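Local coordinates for mitochondrial import inner membrane translocase subunit TIM21 (Saccharomyces cerevisiae, PDB 2CIU), which links the TOM and TIM23 preprotein translocases across the mitochondrial intermembrane space through its soluble domain, keeping the two complexes in close contact, at residues A[78-81]-A[82-85]; A[47-50]-A[51-54]. All coordinates share one frame; numbering follows the deposited sequence.

Interaction 1 of 2, residues A[78-81]-A[82-85]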
ATOM      1  N   VAL A  78       3.767  -6.112  -2.174  1.00 12.22           N
ATOM      2  CA  VAL A  78       5.163  -5.834  -2.492  1.00 11.66           C
ATOM      3  C   VAL A  78       5.868  -7.086  -1.990  1.00 13.98           C
ATOM      4  O   VAL A  78       5.706  -7.492  -0.834  1.00 15.30           O
ATOM      5  CB  VAL A  78       5.699  -4.573  -1.784  1.00 12.24           C
ATOM      6  CG1 VAL A  78       7.203  -4.428  -2.053  1.00 15.87           C
ATOM      7  CG2 VAL A  78       4.963  -3.334  -2.306  1.00 13.65           C
ATOM      8  N   GLU A  79       6.640  -7.709  -2.872  1.00 12.78           N
ATOM      9  CA  GLU A  79       7.305  -8.959  -2.548  1.00 11.96           C
ATOM     10  C   GLU A  79       8.821  -8.938  -2.663  1.00 13.04           C
ATOM     11  O   GLU A  79       9.360  -8.445  -3.652  1.00 14.11           O
ATOM     12  CB  GLU A  79       6.770 -10.062  -3.468  1.00 11.98           C
ATOM     13  CG  GLU A  79       7.473 -11.408  -3.280  1.00 14.11           C
ATOM     14  CD  GLU A  79       7.011 -12.485  -4.241  1.00 16.94           C
ATOM     15  OE1 GLU A  79       7.603 -13.583  -4.213  1.00 21.95           O
ATOM     16  OE2 GLU A  79       6.065 -12.261  -5.024  1.00 17.14           O
ATOM     17  N   SER A  80       9.492  -9.466  -1.645  1.00 11.78           N
ATOM     18  CA  SER A  80      10.953  -9.592  -1.668  1.00 12.23           C
ATOM     19  C   SER A  80      11.190 -11.089  -1.809  1.00 12.99           C
ATOM     20  O   SER A  80      10.244 -11.873  -1.811  1.00 15.73           O
ATOM     21  CB  SER A  80      11.584  -9.107  -0.361  1.00 14.14           C
ATOM     22  OG  SER A  80      11.225  -9.952   0.722  1.00 15.91           O
ATOM     23  N   LYS A  81      12.449 -11.498  -1.928  1.00 13.60           N
ATOM     24  CA  LYS A  81      12.741 -12.923  -2.046  1.00 15.97           C
ATOM     25  C   LYS A  81      12.344 -13.699  -0.780  1.00 17.72           C
ATOM     26  O   LYS A  81      12.239 -14.927  -0.803  1.00 18.93           O
ATOM     27  CB  LYS A  81      14.237 -13.133  -2.312  1.00 17.34           C
ATOM     28  CG  LYS A  81      14.713 -12.598  -3.651  1.00 24.27           C
ATOM     29  CD  LYS A  81      16.236 -12.608  -3.719  1.00 31.37           C
ATOM     30  CE  LYS A  81      16.738 -11.876  -4.955  1.00 40.17           C
ATOM     31  NZ  LYS A  81      18.205 -11.629  -4.877  1.00 39.32           N
ATOM     32  N   LYS A  82      12.117 -12.989   0.321  1.00 17.88           N
ATOM     33  CA  LYS A  82      11.773 -13.660   1.570  1.00 18.53           C
ATOM     34  C   LYS A  82      10.381 -13.398   2.135  1.00 16.06           C
ATOM     35  O   LYS A  82       9.872 -14.213   2.904  1.00 17.63           O
ATOM     36  CB  LYS A  82      12.803 -13.311   2.646  1.00 23.92           C
ATOM     37  CG  LYS A  82      14.239 -13.547   2.212  1.00 26.68           C
ATOM     38  CD  LYS A  82      15.213 -13.458   3.368  1.00 33.75           C
ATOM     39  CE  LYS A  82      15.144 -14.712   4.226  1.00 42.22           C
ATOM     40  NZ  LYS A  82      16.335 -14.849   5.112  1.00 46.00           N
ATOM     41  N   LYS A  83       9.765 -12.285   1.759  1.00 16.48           N
ATOM     42  CA  LYS A  83       8.456 -11.941   2.319  1.00 15.10           C
ATOM     43  C   LYS A  83       7.508 -11.259   1.343  1.00 13.68           C
ATOM     44  O   LYS A  83       7.923 -10.688   0.336  1.00 13.63           O
ATOM     45  CB  LYS A  83       8.657 -10.997   3.507  1.00 17.08           C
ATOM     46  CG  LYS A  83       9.580 -11.506   4.599  1.00 22.43           C
ATOM     47  CD  LYS A  83       8.969 -12.649   5.394  1.00 27.71           C
ATOM     48  CE  LYS A  83       7.837 -12.172   6.281  1.00 33.67           C
ATOM     49  NZ  LYS A  83       7.379 -13.256   7.200  1.00 41.40           N
ATOM     50  N   ILE A  84       6.215 -11.317   1.654  1.00 14.77           N
ATOM     51  CA  ILE A  84       5.219 -10.639   0.844  1.00 14.31           C
ATOM     52  C   ILE A  84       4.437  -9.728   1.785  1.00 15.88           C
ATOM     53  O   ILE A  84       3.947 -10.173   2.827  1.00 19.03           O
ATOM     54  CB  ILE A  84       4.249 -11.620   0.170  1.00 15.26           C
ATOM     55  CG1 ILE A  84       4.993 -12.441  -0.883  1.00 16.70           C
ATOM     56  CG2 ILE A  84       3.103 -10.855  -0.481  1.00 16.79           C
ATOM     57  CD1 ILE A  84       4.122 -13.455  -1.607  1.00 22.04           C
ATOM     58  N   ALA A  85       4.346  -8.451   1.431  1.00 12.48           N
ATOM     59  CA  ALA A  85       3.605  -7.501   2.249  1.00 12.42           C
ATOM     60  C   ALA A  85       2.290  -7.173   1.561  1.00 12.60           C
ATOM     61  O   ALA A  85       2.189  -7.230   0.338  1.00 13.87           O
ATOM     62  CB  ALA A  85       4.418  -6.211   2.436  1.00 15.03           C
TER
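Lys82, at the far end of a tight turn, is held to Ser80 through its backbone: its N donates to Ser80 OG over 3.2 Å, completing an ST turn. The next amide, Lys83 N, makes a shorter bond of 2.9 Å to the same OG. With chi1 at 66°, the hydroxyl sits between the serine's own backbone N and carbonyl carbon and reaches across the bend; it is also hydrogen-bonded to Leu28 O. The Lys82 side chain leads outward from the turn and touches Gln29, while the main chain closes with Ser80 N to Lys83 O at 2.8 Å.

At the other end, Val78 and Ala85 form a hydrogen-bonded antiparallel pair, Ala85 N meeting Val78 O in a nearly straight bond of 2.8 Å. The Val78 side chain shares a sheet face with Ala85 and packs on Val15 and Val18 of helix 6-20. On the opposite face, at the non-hydrogen-bonded pair, Ile84 CG1 lies 3.6 Å from Glu79 CG, a contact between aliphatic parts; the carboxylate goes on to Tyr43 OH through OE2. Together these contacts define a beta hairpin, with residues 80-83 connecting strand 70-79 to strand 84-92 and Lys81 and Lys82 at the corner.

Interaction 2 of 2, residues A[47-50]-A[51-54]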
ATOM      1  N   ILE A  47      -5.595 -13.167  -4.716  1.00 15.35           N
ATOM      2  CA  ILE A  47      -6.872 -13.813  -4.449  1.00 16.99           C
ATOM      3  C   ILE A  47      -6.718 -15.294  -4.759  1.00 16.93           C
ATOM      4  O   ILE A  47      -5.836 -15.705  -5.523  1.00 18.74           O
ATOM      5  CB  ILE A  47      -8.002 -13.196  -5.306  1.00 18.45           C
ATOM      6  CG1 ILE A  47      -7.655 -13.290  -6.793  1.00 23.23           C
ATOM      7  CG2 ILE A  47      -8.199 -11.724  -4.912  1.00 21.07           C
ATOM      8  CD1 ILE A  47      -8.776 -12.832  -7.718  1.00 24.78           C
ATOM      9  N   THR A  48      -7.570 -16.106  -4.160  1.00 18.27           N
ATOM     10  CA  THR A  48      -7.480 -17.538  -4.374  1.00 16.09           C
ATOM     11  C   THR A  48      -8.848 -18.191  -4.319  1.00 23.13           C
ATOM     12  O   THR A  48      -9.763 -17.673  -3.678  1.00 19.02           O
ATOM     13  CB  THR A  48      -6.586 -18.178  -3.299  1.00 19.86           C
ATOM     14  OG1 THR A  48      -6.546 -19.598  -3.475  1.00 21.53           O
ATOM     15  CG2 THR A  48      -7.127 -17.866  -1.912  1.00 19.43           C
ATOM     16  N   ASN A  49      -8.976 -19.312  -5.021  1.00 20.78           N
ATOM     17  CA  ASN A  49     -10.204 -20.098  -5.032  1.00 24.28           C
ATOM     18  C   ASN A  49      -9.883 -21.371  -4.257  1.00 23.23           C
ATOM     19  O   ASN A  49     -10.592 -22.375  -4.357  1.00 29.30           O
ATOM     20  CB  ASN A  49     -10.620 -20.450  -6.465  1.00 22.51           C
ATOM     21  CG  ASN A  49      -9.514 -21.154  -7.243  1.00 20.48           C
ATOM     22  OD1 ASN A  49      -8.466 -21.485  -6.689  1.00 22.99           O
ATOM     23  ND2 ASN A  49      -9.751 -21.385  -8.529  1.00 26.21           N
ATOM     24  N   ASP A  50      -8.803 -21.306  -3.480  1.00 24.11           N
ATOM     25  CA  ASP A  50      -8.313 -22.417  -2.669  1.00 26.46           C
ATOM     26  C   ASP A  50      -7.635 -23.499  -3.504  1.00 27.35           C
ATOM     27  O   ASP A  50      -7.235 -24.540  -2.980  1.00 31.38           O
ATOM     28  CB  ASP A  50      -9.448 -23.023  -1.833  1.00 33.96           C
ATOM     29  CG  ASP A  50     -10.006 -22.041  -0.821  1.00 38.59           C
ATOM     30  OD1 ASP A  50      -9.204 -21.447  -0.068  1.00 37.08           O
ATOM     31  OD2 ASP A  50     -11.244 -21.865  -0.776  1.00 40.85           O
ATOM     32  N   LYS A  51      -7.503 -23.244  -4.803  1.00 26.33           N
ATOM     33  CA  LYS A  51      -6.857 -24.180  -5.721  1.00 24.67           C
ATOM     34  C   LYS A  51      -5.512 -23.563  -6.142  1.00 22.55           C
ATOM     35  O   LYS A  51      -4.465 -24.220  -6.122  1.00 19.79           O
ATOM     36  CB  LYS A  51      -7.742 -24.411  -6.951  1.00 27.24           C
ATOM     37  CG  LYS A  51      -9.174 -24.848  -6.646  1.00 31.76           C
ATOM     38  CD  LYS A  51      -9.222 -26.164  -5.903  1.00 38.06           C
ATOM     39  CE  LYS A  51     -10.664 -26.564  -5.616  1.00 39.36           C
ATOM     40  NZ  LYS A  51     -10.766 -27.816  -4.817  1.00 45.79           N
ATOM     41  N   TRP A  52      -5.547 -22.297  -6.535  1.00 22.37           N
ATOM     42  CA  TRP A  52      -4.321 -21.598  -6.903  1.00 17.92           C
ATOM     43  C   TRP A  52      -4.488 -20.110  -6.676  1.00 18.25           C
ATOM     44  O   TRP A  52      -5.592 -19.573  -6.760  1.00 23.18           O
ATOM     45  CB  TRP A  52      -3.914 -21.902  -8.359  1.00 18.88           C
ATOM     46  CG  TRP A  52      -4.785 -21.328  -9.418  1.00 19.86           C
ATOM     47  CD1 TRP A  52      -4.636 -20.124 -10.045  1.00 21.74           C
ATOM     48  CD2 TRP A  52      -5.951 -21.937  -9.988  1.00 20.17           C
ATOM     49  NE1 TRP A  52      -5.635 -19.948 -10.970  1.00 26.97           N
ATOM     50  CE2 TRP A  52      -6.456 -21.044 -10.956  1.00 23.13           C
ATOM     51  CE3 TRP A  52      -6.615 -23.151  -9.773  1.00 28.97           C
ATOM     52  CZ2 TRP A  52      -7.600 -21.325 -11.714  1.00 28.10           C
ATOM     53  CZ3 TRP A  52      -7.755 -23.433 -10.529  1.00 30.00           C
ATOM     54  CH2 TRP A  52      -8.234 -22.519 -11.487  1.00 32.55           C
ATOM     55  N   THR A  53      -3.380 -19.452  -6.370  1.00 15.10           N
ATOM     56  CA  THR A  53      -3.373 -18.029  -6.091  1.00 17.83           C
ATOM     57  C   THR A  53      -2.928 -17.206  -7.295  1.00 16.26           C
ATOM     58  O   THR A  53      -2.134 -17.670  -8.111  1.00 17.66           O
ATOM     59  CB  THR A  53      -2.434 -17.736  -4.912  1.00 17.45           C
ATOM     60  OG1 THR A  53      -2.866 -18.497  -3.774  1.00 19.68           O
ATOM     61  CG2 THR A  53      -2.443 -16.247  -4.567  1.00 17.47           C
ATOM     62  N   ARG A  54      -3.461 -15.996  -7.405  1.00 14.83           N
ATOM     63  CA  ARG A  54      -3.098 -15.091  -8.491  1.00 17.11           C
ATOM     64  C   ARG A  54      -3.368 -13.653  -8.080  1.00 17.38           C
ATOM     65  O   ARG A  54      -4.152 -13.403  -7.158  1.00 17.47           O
ATOM     66  CB  ARG A  54      -3.877 -15.419  -9.767  1.00 20.76           C
ATOM     67  CG  ARG A  54      -5.385 -15.242  -9.676  1.00 25.86           C
ATOM     68  CD  ARG A  54      -6.050 -16.443  -9.026  1.00 36.34           C
ATOM     69  NE  ARG A  54      -7.238 -16.845  -9.775  1.00 38.23           N
ATOM     70  CZ  ARG A  54      -7.938 -17.951  -9.545  1.00 36.40           C
ATOM     71  NH1 ARG A  54      -7.580 -18.783  -8.576  1.00 31.52           N
ATOM     72  NH2 ARG A  54      -8.998 -18.226 -10.292  1.00 38.20           N
TER
HETATM   73  O   HOH W   1      -4.021 -21.126  -3.694  1.00 32.34           O
HETATM   74  O   HOH W   2      -3.888 -25.131  -3.068  1.00 41.71           O
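Asn49 OD1 accepts two successive backbone N-H groups of the turn, Lys51 N at 2.8 Å and Trp52 N at 3.0 Å. The Trp52 donor lies in the carbonyl plane, whereas Lys51 N approaches from above it; the bond to Lys51 N makes an Asx turn. Chi1 of 55° folds the asparagine back over the turn and sets ND2 above one face of the Trp52 ring, 3.5 Å from CZ3, with the amide plane perpendicular to the indole. Arg54 NH1 lies over the same face and donates to Trp52 O at 2.8 Å, while Trp52 NE1 sits above the centre of the guanidinium. The Asn49 amide stands almost at right angles to that guanidinium, with OD1 at its edge.

Thr48 OG1 adds an ST turn by accepting from Asp50 N, and a water bridges it to Thr53 OG1. Without the Asn49 amide, as with an alanine here, the N-H groups of Lys51 and Trp52 would probably lose their shared acceptor and part of the indole face its cover. Backbone bonds between Ile47 and Arg54, including Ile47 N to Arg54 O at 2.8 Å, close the hairpin at its base. It is a surface turn joining strand 41-48 to the short strand 53-55, and strand 41-48 also pairs with strand 70-79.

Interactions 1 and 2 illustrate one principle with different chemistry: a side-chain oxygen at the start of a hairpin turn collects the backbone amides two and three residues further on, a serine hydroxyl in 78-85 and an asparagine carbonyl in 47-54. Interaction 2 comes first along the chain. The contacts do not touch; their centres are about 18 Å apart and their nearest atoms about 8 Å, but strands 41-48 and 70-79 are neighbours in the same antiparallel sheet of the intermembrane-space domain. Glu79 makes that link concrete through backbone bonding to Lys41. Interaction 1 is partly buried beside helix 6-20, whereas interaction 2 lies at the surface.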